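Local coordinates for protein Phosphoglucosamine/phosphogalactosamine mutase (Sulfolobus tokodaii, PDB 2F7L) that interconverts the 6-phosphates and 1-phosphates of glucosamine and galactosamine, a step toward UDP-N-acetylglucosamine and UDP-N-acetylgalactosamine, with magnesium as cofactor, at residues Asn134-Glu137 with Trp138-Thr142; Met344-Ala347 with Leu348-Leu352; Tyr389-Ile392 with Leu393-Ser397. All blocks are in the same frame, centred on the assembly; numbering follows the deposited sequence.

Overall arrangement
The three contacts are local, each within one run of chain, and they lie far apart: the centres of contacts 1 and 3 are about 59 Å apart, and no two touch. Contact 2 is the buried one, on helix 342-356 of the third alpha/beta/alpha domain; contacts 1 and 3 lie at the surface. Contacts 2 and 3 share helical i to i+4 backbone bonding, but residues 344-352 are mostly apolar and enclosed, whereas residues 389-397, on helix 385-396 of the C-terminal domain, expose lysines and a glutamate, while Ile-392 is buried and two tyrosines turn partly toward the domain. In contact 1 a short 3-10 turn gathers polar groups round one carbonyl oxygen beside an apolar patch.

Contact 1. Residues Asn134-Glu137 with Trp138-Thr142; sequences NTIE and WSSLT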
ATOM      1  N   ASN A 134      30.760  -6.302   4.267  1.00 32.34           N
ATOM      2  CA  ASN A 134      31.640  -6.852   3.251  1.00 32.74           C
ATOM      3  C   ASN A 134      32.357  -5.730   2.538  1.00 32.08           C
ATOM      4  O   ASN A 134      32.185  -5.564   1.333  1.00 32.94           O
ATOM      5  CB  ASN A 134      30.868  -7.655   2.217  1.00 34.12           C
ATOM      6  CG  ASN A 134      30.314  -8.913   2.789  1.00 36.30           C
ATOM      7  OD1 ASN A 134      30.874  -9.453   3.749  1.00 36.48           O
ATOM      8  ND2 ASN A 134      29.221  -9.413   2.207  1.00 37.74           N
ATOM      9  N   THR A 135      33.141  -4.946   3.273  1.00 30.72           N
ATOM     10  CA  THR A 135      33.892  -3.859   2.657  1.00 29.78           C
ATOM     11  C   THR A 135      34.917  -4.555   1.786  1.00 29.73           C
ATOM     12  O   THR A 135      35.581  -5.495   2.222  1.00 29.71           O
ATOM     13  CB  THR A 135      34.578  -2.981   3.716  1.00 29.11           C
ATOM     14  OG1 THR A 135      33.582  -2.288   4.468  1.00 29.33           O
ATOM     15  CG2 THR A 135      35.459  -1.947   3.072  1.00 29.36           C
ATOM     16  N   ILE A 136      35.032  -4.108   0.545  1.00 29.44           N
ATOM     17  CA  ILE A 136      35.948  -4.746  -0.382  1.00 29.40           C
ATOM     18  C   ILE A 136      37.267  -4.012  -0.588  1.00 30.13           C
ATOM     19  O   ILE A 136      37.386  -2.813  -0.297  1.00 28.84           O
ATOM     20  CB  ILE A 136      35.256  -4.941  -1.755  1.00 29.07           C
ATOM     21  CG1 ILE A 136      34.941  -3.568  -2.377  1.00 29.36           C
ATOM     22  CG2 ILE A 136      33.968  -5.744  -1.569  1.00 26.96           C
ATOM     23  CD1 ILE A 136      34.687  -3.588  -3.865  1.00 28.46           C
ATOM     24  N   GLU A 137      38.257  -4.756  -1.090  1.00 31.41           N
ATOM     25  CA  GLU A 137      39.591  -4.215  -1.387  1.00 32.23           C
ATOM     26  C   GLU A 137      39.552  -3.163  -2.473  1.00 31.45           C
ATOM     27  O   GLU A 137      38.693  -3.177  -3.352  1.00 30.80           O
ATOM     28  CB  GLU A 137      40.523  -5.313  -1.856  1.00 34.78           C
ATOM     29  CG  GLU A 137      41.002  -6.240  -0.778  1.00 40.21           C
ATOM     30  CD  GLU A 137      41.780  -5.509   0.299  1.00 43.64           C
ATOM     31  OE1 GLU A 137      41.146  -5.091   1.304  1.00 45.37           O
ATOM     32  OE2 GLU A 137      43.015  -5.332   0.127  1.00 45.43           O
ATOM     33  N   TRP A 138      40.523  -2.269  -2.422  1.00 31.12           N
ATOM     34  CA  TRP A 138      40.631  -1.174  -3.382  1.00 30.95           C
ATOM     35  C   TRP A 138      40.685  -1.691  -4.825  1.00 31.03           C
ATOM     36  O   TRP A 138      40.091  -1.118  -5.738  1.00 30.09           O
ATOM     37  CB  TRP A 138      41.902  -0.373  -3.087  1.00 29.97           C
ATOM     38  CG  TRP A 138      43.126  -1.200  -3.284  1.00 29.39           C
ATOM     39  CD1 TRP A 138      43.669  -2.084  -2.399  1.00 28.68           C
ATOM     40  CD2 TRP A 138      43.909  -1.297  -4.475  1.00 29.17           C
ATOM     41  NE1 TRP A 138      44.736  -2.725  -2.959  1.00 27.94           N
ATOM     42  CE2 TRP A 138      44.909  -2.268  -4.236  1.00 28.61           C
ATOM     43  CE3 TRP A 138      43.863  -0.663  -5.722  1.00 27.99           C
ATOM     44  CZ2 TRP A 138      45.859  -2.618  -5.199  1.00 27.41           C
ATOM     45  CZ3 TRP A 138      44.813  -1.013  -6.681  1.00 28.32           C
ATOM     46  CH2 TRP A 138      45.795  -1.980  -6.411  1.00 27.97           C
ATOM     47  N   SER A 139      41.408  -2.787  -5.006  1.00 31.64           N
ATOM     48  CA  SER A 139      41.588  -3.377  -6.311  1.00 31.81           C
ATOM     49  C   SER A 139      40.328  -4.005  -6.884  1.00 31.92           C
ATOM     50  O   SER A 139      40.279  -4.307  -8.079  1.00 32.14           O
ATOM     51  CB  SER A 139      42.721  -4.394  -6.263  1.00 31.65           C
ATOM     52  OG  SER A 139      42.566  -5.261  -5.166  1.00 31.82           O
ATOM     53  N   SER A 140      39.309  -4.231  -6.065  1.00 31.26           N
ATOM     54  CA  SER A 140      38.092  -4.778  -6.655  1.00 31.63           C
ATOM     55  C   SER A 140      37.001  -3.705  -6.628  1.00 31.03           C
ATOM     56  O   SER A 140      35.854  -3.929  -7.013  1.00 32.51           O
ATOM     57  CB  SER A 140      37.649  -6.107  -5.974  1.00 31.90           C
ATOM     58  OG  SER A 140      37.441  -6.021  -4.581  1.00 32.96           O
ATOM     59  N   LEU A 141      37.393  -2.514  -6.206  1.00 29.70           N
ATOM     60  CA  LEU A 141      36.490  -1.385  -6.121  1.00 28.07           C
ATOM     61  C   LEU A 141      36.605  -0.632  -7.454  1.00 28.54           C
ATOM     62  O   LEU A 141      36.991   0.528  -7.488  1.00 27.86           O
ATOM     63  CB  LEU A 141      36.939  -0.517  -4.956  1.00 26.38           C
ATOM     64  CG  LEU A 141      35.979   0.358  -4.171  1.00 26.01           C
ATOM     65  CD1 LEU A 141      34.748  -0.412  -3.737  1.00 24.93           C
ATOM     66  CD2 LEU A 141      36.729   0.877  -2.965  1.00 25.58           C
ATOM     67  N   THR A 142      36.253  -1.293  -8.555  1.00 28.65           N
ATOM     68  CA  THR A 142      36.371  -0.677  -9.878  1.00 28.54           C
ATOM     69  C   THR A 142      35.082  -0.655 -10.711  1.00 29.56           C
ATOM     70  O   THR A 142      35.137  -0.758 -11.922  1.00 30.75           O
ATOM     71  CB  THR A 142      37.479  -1.403 -10.701  1.00 27.74           C
ATOM     72  OG1 THR A 142      37.229  -2.815 -10.745  1.00 26.78           O
ATOM     73  CG2 THR A 142      38.811  -1.207 -10.055  1.00 27.43           C
TER
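Ile-136 and Leu-141 meet with their side chains slanting across each other, and the hydroxyl of Ser-140 lies beside the base of the isoleucine. Ile-136 CG1 stands between the backbone N and the carbonyl carbon (chi1 65°), which directs its CD1 at the turn that follows. There CD1 comes to 3.4 Å from Ser-140 O and 4.0 Å from Leu-141 CB, while Ser-140 OG sits 3.7 Å from Ile-136 CB; the modelled approach of CD1 to Leu-141 CD1 is too close to be reliable. An alanine here would lose the CG1-CD1 arm and is likely to open a gap beside Leu-141 CB and Ser-140 O. Between the neighbours Glu-137 and Trp-138, OE2 lies 4.2 Å from CD1 of the indole, the carboxylate and ring planes 70° apart. The indole is covered on one face by Ser-139 CB, 3.5 Å above its plane. The residues belong to the linker between helix 118-130 and strand 146-147; a backbone hydrogen bond joins Ile-136 to Ser-63, at the end of helix 50-63. The 3-10 segment 138-140 leads into an inverse gamma turn centred on Leu-141. Its chemistry is mainly backbone: Glu-137 O takes a sound 3.0 Å bond from Ser-140 N, well above the carbonyl plane, and a weak one from Ser-140 OG, and Leu-141 N to Trp-138 O adds another.

Contact 2. Residues Met344-Ala347 with Leu348-Leu352; sequences MSFA and LMLEL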
ATOM      1  N   MET A 344      -2.052  -0.962 -11.481  1.00 34.94           N
ATOM      2  CA  MET A 344      -2.648  -2.259 -11.768  1.00 35.34           C
ATOM      3  C   MET A 344      -4.106  -2.224 -11.365  1.00 36.04           C
ATOM      4  O   MET A 344      -4.960  -2.795 -12.043  1.00 36.47           O
ATOM      5  CB  MET A 344      -1.957  -3.394 -11.017  1.00 34.79           C
ATOM      6  CG  MET A 344      -2.466  -4.799 -11.403  1.00 34.50           C
ATOM      7  SD  MET A 344      -2.029  -5.340 -13.085  1.00 34.70           S
ATOM      8  CE  MET A 344      -3.469  -4.790 -14.019  1.00 35.29           C
ATOM      9  N   SER A 345      -4.380  -1.536 -10.262  1.00 35.80           N
ATOM     10  CA  SER A 345      -5.725  -1.435  -9.744  1.00 35.29           C
ATOM     11  C   SER A 345      -6.601  -0.594 -10.633  1.00 35.52           C
ATOM     12  O   SER A 345      -7.738  -0.964 -10.902  1.00 35.82           O
ATOM     13  CB  SER A 345      -5.689  -0.837  -8.351  1.00 34.56           C
ATOM     14  OG  SER A 345      -4.861  -1.619  -7.528  1.00 34.44           O
ATOM     15  N   PHE A 346      -6.077   0.546 -11.065  1.00 35.55           N
ATOM     16  CA  PHE A 346      -6.822   1.450 -11.932  1.00 36.66           C
ATOM     17  C   PHE A 346      -7.245   0.732 -13.231  1.00 37.57           C
ATOM     18  O   PHE A 346      -8.354   0.937 -13.743  1.00 37.21           O
ATOM     19  CB  PHE A 346      -5.957   2.667 -12.264  1.00 36.09           C
ATOM     20  CG  PHE A 346      -6.497   3.506 -13.389  1.00 35.85           C
ATOM     21  CD1 PHE A 346      -7.550   4.379 -13.181  1.00 35.48           C
ATOM     22  CD2 PHE A 346      -5.948   3.419 -14.662  1.00 35.37           C
ATOM     23  CE1 PHE A 346      -8.048   5.160 -14.220  1.00 35.11           C
ATOM     24  CE2 PHE A 346      -6.444   4.195 -15.708  1.00 34.91           C
ATOM     25  CZ  PHE A 346      -7.496   5.067 -15.482  1.00 35.06           C
ATOM     26  N   ALA A 347      -6.349  -0.105 -13.753  1.00 37.81           N
ATOM     27  CA  ALA A 347      -6.605  -0.864 -14.972  1.00 38.04           C
ATOM     28  C   ALA A 347      -7.685  -1.929 -14.749  1.00 38.31           C
ATOM     29  O   ALA A 347      -8.584  -2.111 -15.582  1.00 39.42           O
ATOM     30  CB  ALA A 347      -5.315  -1.533 -15.458  1.00 37.63           C
ATOM     31  N   LEU A 348      -7.581  -2.652 -13.642  1.00 37.14           N
ATOM     32  CA  LEU A 348      -8.553  -3.676 -13.343  1.00 36.77           C
ATOM     33  C   LEU A 348      -9.908  -3.032 -13.143  1.00 37.47           C
ATOM     34  O   LEU A 348     -10.932  -3.604 -13.507  1.00 37.00           O
ATOM     35  CB  LEU A 348      -8.156  -4.437 -12.085  1.00 35.70           C
ATOM     36  CG  LEU A 348      -6.994  -5.413 -12.248  1.00 35.80           C
ATOM     37  CD1 LEU A 348      -6.574  -5.956 -10.891  1.00 35.50           C
ATOM     38  CD2 LEU A 348      -7.407  -6.540 -13.172  1.00 35.06           C
ATOM     39  N   MET A 349      -9.916  -1.833 -12.578  1.00 38.20           N
ATOM     40  CA  MET A 349     -11.177  -1.159 -12.322  1.00 39.60           C
ATOM     41  C   MET A 349     -11.861  -0.811 -13.626  1.00 39.83           C
ATOM     42  O   MET A 349     -13.049  -1.066 -13.792  1.00 39.40           O
ATOM     43  CB  MET A 349     -10.959   0.107 -11.490  1.00 40.67           C
ATOM     44  CG  MET A 349     -12.251   0.750 -10.984  1.00 41.80           C
ATOM     45  SD  MET A 349     -13.171  -0.302  -9.840  1.00 42.91           S
ATOM     46  CE  MET A 349     -12.650   0.375  -8.256  1.00 42.61           C
ATOM     47  N   LEU A 350     -11.108  -0.217 -14.548  1.00 40.59           N
ATOM     48  CA  LEU A 350     -11.655   0.144 -15.854  1.00 40.58           C
ATOM     49  C   LEU A 350     -12.137  -1.108 -16.598  1.00 41.16           C
ATOM     50  O   LEU A 350     -12.971  -1.006 -17.497  1.00 41.22           O
ATOM     51  CB  LEU A 350     -10.610   0.879 -16.706  1.00 38.82           C
ATOM     52  CG  LEU A 350     -10.231   2.304 -16.298  1.00 38.60           C
ATOM     53  CD1 LEU A 350      -9.371   2.922 -17.375  1.00 38.33           C
ATOM     54  CD2 LEU A 350     -11.473   3.148 -16.095  1.00 38.34           C
ATOM     55  N   GLU A 351     -11.611  -2.279 -16.242  1.00 41.41           N
ATOM     56  CA  GLU A 351     -12.059  -3.490 -16.905  1.00 43.33           C
ATOM     57  C   GLU A 351     -13.415  -3.829 -16.296  1.00 44.86           C
ATOM     58  O   GLU A 351     -14.434  -3.789 -16.979  1.00 45.59           O
ATOM     59  CB  GLU A 351     -11.074  -4.654 -16.712  1.00 42.34           C
ATOM     60  CG  GLU A 351     -10.848  -5.447 -18.004  1.00 42.09           C
ATOM     61  CD  GLU A 351     -10.216  -6.833 -17.800  1.00 42.99           C
ATOM     62  OE1 GLU A 351      -9.786  -7.446 -18.810  1.00 42.16           O
ATOM     63  OE2 GLU A 351     -10.155  -7.322 -16.646  1.00 43.06           O
ATOM     64  N   LEU A 352     -13.419  -4.133 -15.002  1.00 46.81           N
ATOM     65  CA  LEU A 352     -14.629  -4.451 -14.244  1.00 48.08           C
ATOM     66  C   LEU A 352     -15.774  -3.485 -14.605  1.00 48.77           C
ATOM     67  O   LEU A 352     -16.907  -3.891 -14.849  1.00 48.45           O
ATOM     68  CB  LEU A 352     -14.295  -4.367 -12.749  1.00 48.24           C
ATOM     69  CG  LEU A 352     -15.260  -4.773 -11.632  1.00 48.66           C
ATOM     70  CD1 LEU A 352     -15.796  -3.528 -10.934  1.00 47.64           C
ATOM     71  CD2 LEU A 352     -16.371  -5.654 -12.210  1.00 48.37           C
TER
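Phe-346 and Leu-350 meet one alpha-helical turn apart on helix 342-356 of the third alpha/beta/alpha domain, the leucine being laid over a face of the ring. Leu-350 CB begins at the backbone, 3.7 Å from Phe-346 O. With CG anti to the carbonyl carbon (chi1 -71°), the chain is then turned back toward the preceding turn, and CG stands 4.2 Å from the centroid of the Phe-346 ring, 20° off the ring normal, in a CH-pi contact offset toward the rim. At the tip, Leu-350 CD1 lies above and beyond the rim, 3.4 Å from Phe-346 CZ. The Phe-346 side chain also packs on helix 188-194 and on Val-238, and Leu-350 on Leu-236 of the same strand, 236-239; the pair thus bridges the third domain to the second. Underneath runs regular i to i+4 bonding: Leu-350 N donates to Phe-346 O at 3.1 Å, and Met-349 N to Ser-345 O at 2.9 Å. On another side of the helix the bent chain of Met-344 brings its CE to 4.0 Å from Leu-348 CG. The buried Glu-351 carboxylate is satisfied outside the helix, by a salt bridge to Lys-273 and hydrogen bonds from Trp-269 NE1 and the backbone N of Asp-164. Ser-345 lies about 9 Å, side chain to side chain, from Asp-245, which probably binds magnesium, as in relatives; Ser-345 OG is hydrogen-bonded to Asp-341 O.

Contact 3. Residues Tyr389-Ile392 with Leu393-Ser397; sequences YKKI and LEVYS
Ile-392 O is gripped by two backbone donors near the C-terminal end of helix 385-396 in the C-terminal domain: Tyr-396 N at 2.8 Å, in the alpha-helical i to i+4 pattern, and Val-395 N at 3.3 Å, a weak i to i+3 bond. The same oxygen lies at the edge of the Tyr-396 ring, near its plane, 3.4 Å from CD1. Tyr-396 CG is anti to the carbonyl carbon (chi1 -78°), which carries the ring alongside Ile-392, whose CG2 sits 4.3 Å from Tyr-396 CD1. Both side chains then turn to the rest of the domain, Ile-392 onto Leu-448 and Ile-451 of helix 438-452, and Tyr-396 edge-to-face with Phe-418. Two residues earlier, Glu-394 N donates to Lys-390 O over 3.1 Å. The helix closes as Ser-397, the first residue to leave helical geometry, bonds through its N to Leu-393 O. Tyr-389 is held at its far end by a hydrogen bond between its OH and Lys-422 N. On the solvent side opposite charges lie one turn apart without pairing: Lys-390 NZ stays 6.3 Å from Glu-394 OE2.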
ATOM      1  N   TYR A 389      -8.137  -5.814  26.021  1.00 52.88           N
ATOM      2  CA  TYR A 389      -8.457  -6.904  25.118  1.00 52.46           C
ATOM      3  C   TYR A 389      -9.281  -7.955  25.849  1.00 52.61           C
ATOM      4  O   TYR A 389     -10.407  -8.245  25.458  1.00 52.22           O
ATOM      5  CB  TYR A 389      -7.165  -7.510  24.572  1.00 52.11           C
ATOM      6  CG  TYR A 389      -6.437  -6.641  23.558  1.00 51.34           C
ATOM      7  CD1 TYR A 389      -5.141  -6.952  23.150  1.00 50.53           C
ATOM      8  CD2 TYR A 389      -7.038  -5.511  23.012  1.00 51.07           C
ATOM      9  CE1 TYR A 389      -4.465  -6.161  22.239  1.00 50.03           C
ATOM     10  CE2 TYR A 389      -6.363  -4.714  22.093  1.00 50.85           C
ATOM     11  CZ  TYR A 389      -5.078  -5.044  21.715  1.00 50.70           C
ATOM     12  OH  TYR A 389      -4.395  -4.237  20.832  1.00 50.90           O
ATOM     13  N   LYS A 390      -8.716  -8.513  26.917  1.00 53.39           N
ATOM     14  CA  LYS A 390      -9.408  -9.516  27.726  1.00 54.24           C
ATOM     15  C   LYS A 390     -10.848  -9.122  28.043  1.00 54.16           C
ATOM     16  O   LYS A 390     -11.746  -9.955  27.991  1.00 53.97           O
ATOM     17  CB  LYS A 390      -8.663  -9.726  29.040  1.00 55.36           C
ATOM     18  CG  LYS A 390      -7.639 -10.847  29.036  1.00 58.12           C
ATOM     19  CD  LYS A 390      -8.289 -12.189  29.378  1.00 60.34           C
ATOM     20  CE  LYS A 390      -7.243 -13.294  29.640  1.00 61.71           C
ATOM     21  NZ  LYS A 390      -7.858 -14.613  30.044  1.00 61.45           N
ATOM     22  N   LYS A 391     -11.059  -7.849  28.365  1.00 54.18           N
ATOM     23  CA  LYS A 391     -12.376  -7.336  28.718  1.00 54.33           C
ATOM     24  C   LYS A 391     -13.357  -7.293  27.557  1.00 54.02           C
ATOM     25  O   LYS A 391     -14.307  -8.074  27.511  1.00 53.33           O
ATOM     26  CB  LYS A 391     -12.232  -5.934  29.313  1.00 55.66           C
ATOM     27  CG  LYS A 391     -12.929  -5.713  30.649  1.00 56.68           C
ATOM     28  CD  LYS A 391     -14.396  -5.335  30.500  1.00 57.86           C
ATOM     29  CE  LYS A 391     -14.936  -4.795  31.841  1.00 59.47           C
ATOM     30  NZ  LYS A 391     -16.222  -4.016  31.772  1.00 59.51           N
ATOM     31  N   ILE A 392     -13.131  -6.373  26.622  1.00 54.28           N
ATOM     32  CA  ILE A 392     -14.023  -6.234  25.473  1.00 54.24           C
ATOM     33  C   ILE A 392     -14.311  -7.572  24.874  1.00 53.87           C
ATOM     34  O   ILE A 392     -15.404  -7.820  24.373  1.00 53.65           O
ATOM     35  CB  ILE A 392     -13.456  -5.300  24.373  1.00 54.10           C
ATOM     36  CG1 ILE A 392     -11.942  -5.426  24.279  1.00 54.18           C
ATOM     37  CG2 ILE A 392     -13.831  -3.864  24.692  1.00 55.58           C
ATOM     38  CD1 ILE A 392     -11.268  -4.182  23.686  1.00 53.24           C
ATOM     39  N   LEU A 393     -13.324  -8.448  24.953  1.00 53.73           N
ATOM     40  CA  LEU A 393     -13.477  -9.777  24.417  1.00 54.29           C
ATOM     41  C   LEU A 393     -14.558 -10.510  25.199  1.00 55.72           C
ATOM     42  O   LEU A 393     -15.567 -10.942  24.634  1.00 55.98           O
ATOM     43  CB  LEU A 393     -12.150 -10.512  24.515  1.00 52.87           C
ATOM     44  CG  LEU A 393     -11.818 -11.481  23.389  1.00 51.71           C
ATOM     45  CD1 LEU A 393     -12.627 -11.150  22.135  1.00 50.99           C
ATOM     46  CD2 LEU A 393     -10.313 -11.415  23.135  1.00 50.44           C
ATOM     47  N   GLU A 394     -14.366 -10.620  26.509  1.00 56.99           N
ATOM     48  CA  GLU A 394     -15.331 -11.320  27.340  1.00 58.33           C
ATOM     49  C   GLU A 394     -16.593 -10.531  27.632  1.00 57.56           C
ATOM     50  O   GLU A 394     -17.311 -10.833  28.577  1.00 57.65           O
ATOM     51  CB  GLU A 394     -14.692 -11.769  28.654  1.00 60.46           C
ATOM     52  CG  GLU A 394     -14.422 -10.652  29.643  1.00 63.78           C
ATOM     53  CD  GLU A 394     -13.668 -11.152  30.869  1.00 65.61           C
ATOM     54  OE1 GLU A 394     -14.182 -12.088  31.531  1.00 66.77           O
ATOM     55  OE2 GLU A 394     -12.571 -10.614  31.167  1.00 66.16           O
ATOM     56  N   VAL A 395     -16.856  -9.511  26.833  1.00 56.79           N
ATOM     57  CA  VAL A 395     -18.077  -8.751  27.008  1.00 56.79           C
ATOM     58  C   VAL A 395     -18.763  -8.642  25.664  1.00 56.94           C
ATOM     59  O   VAL A 395     -19.980  -8.489  25.598  1.00 56.56           O
ATOM     60  CB  VAL A 395     -17.842  -7.324  27.620  1.00 56.51           C
ATOM     61  CG1 VAL A 395     -16.617  -6.681  27.043  1.00 56.93           C
ATOM     62  CG2 VAL A 395     -19.045  -6.440  27.350  1.00 55.23           C
ATOM     63  N   TYR A 396     -17.991  -8.738  24.584  1.00 57.67           N
ATOM     64  CA  TYR A 396     -18.598  -8.653  23.260  1.00 58.90           C
ATOM     65  C   TYR A 396     -18.651  -9.976  22.506  1.00 60.00           C
ATOM     66  O   TYR A 396     -19.473 -10.147  21.597  1.00 59.95           O
ATOM     67  CB  TYR A 396     -17.935  -7.566  22.419  1.00 57.94           C
ATOM     68  CG  TYR A 396     -18.413  -6.186  22.797  1.00 57.55           C
ATOM     69  CD1 TYR A 396     -17.698  -5.395  23.704  1.00 57.49           C
ATOM     70  CD2 TYR A 396     -19.604  -5.682  22.281  1.00 56.73           C
ATOM     71  CE1 TYR A 396     -18.162  -4.136  24.084  1.00 57.25           C
ATOM     72  CE2 TYR A 396     -20.078  -4.430  22.658  1.00 56.89           C
ATOM     73  CZ  TYR A 396     -19.356  -3.663  23.556  1.00 57.07           C
ATOM     74  OH  TYR A 396     -19.849  -2.437  23.936  1.00 57.49           O
ATOM     75  N   SER A 397     -17.783 -10.914  22.880  1.00 61.36           N
ATOM     76  CA  SER A 397     -17.825 -12.218  22.289  1.00 62.43           C
ATOM     77  C   SER A 397     -19.219 -12.806  22.566  1.00 62.86           C
ATOM     78  O   SER A 397     -19.920 -12.350  23.472  1.00 62.50           O
ATOM     79  CB  SER A 397     -16.750 -13.135  22.866  1.00 62.87           C
ATOM     80  OG  SER A 397     -17.114 -14.493  22.704  1.00 64.20           O
TER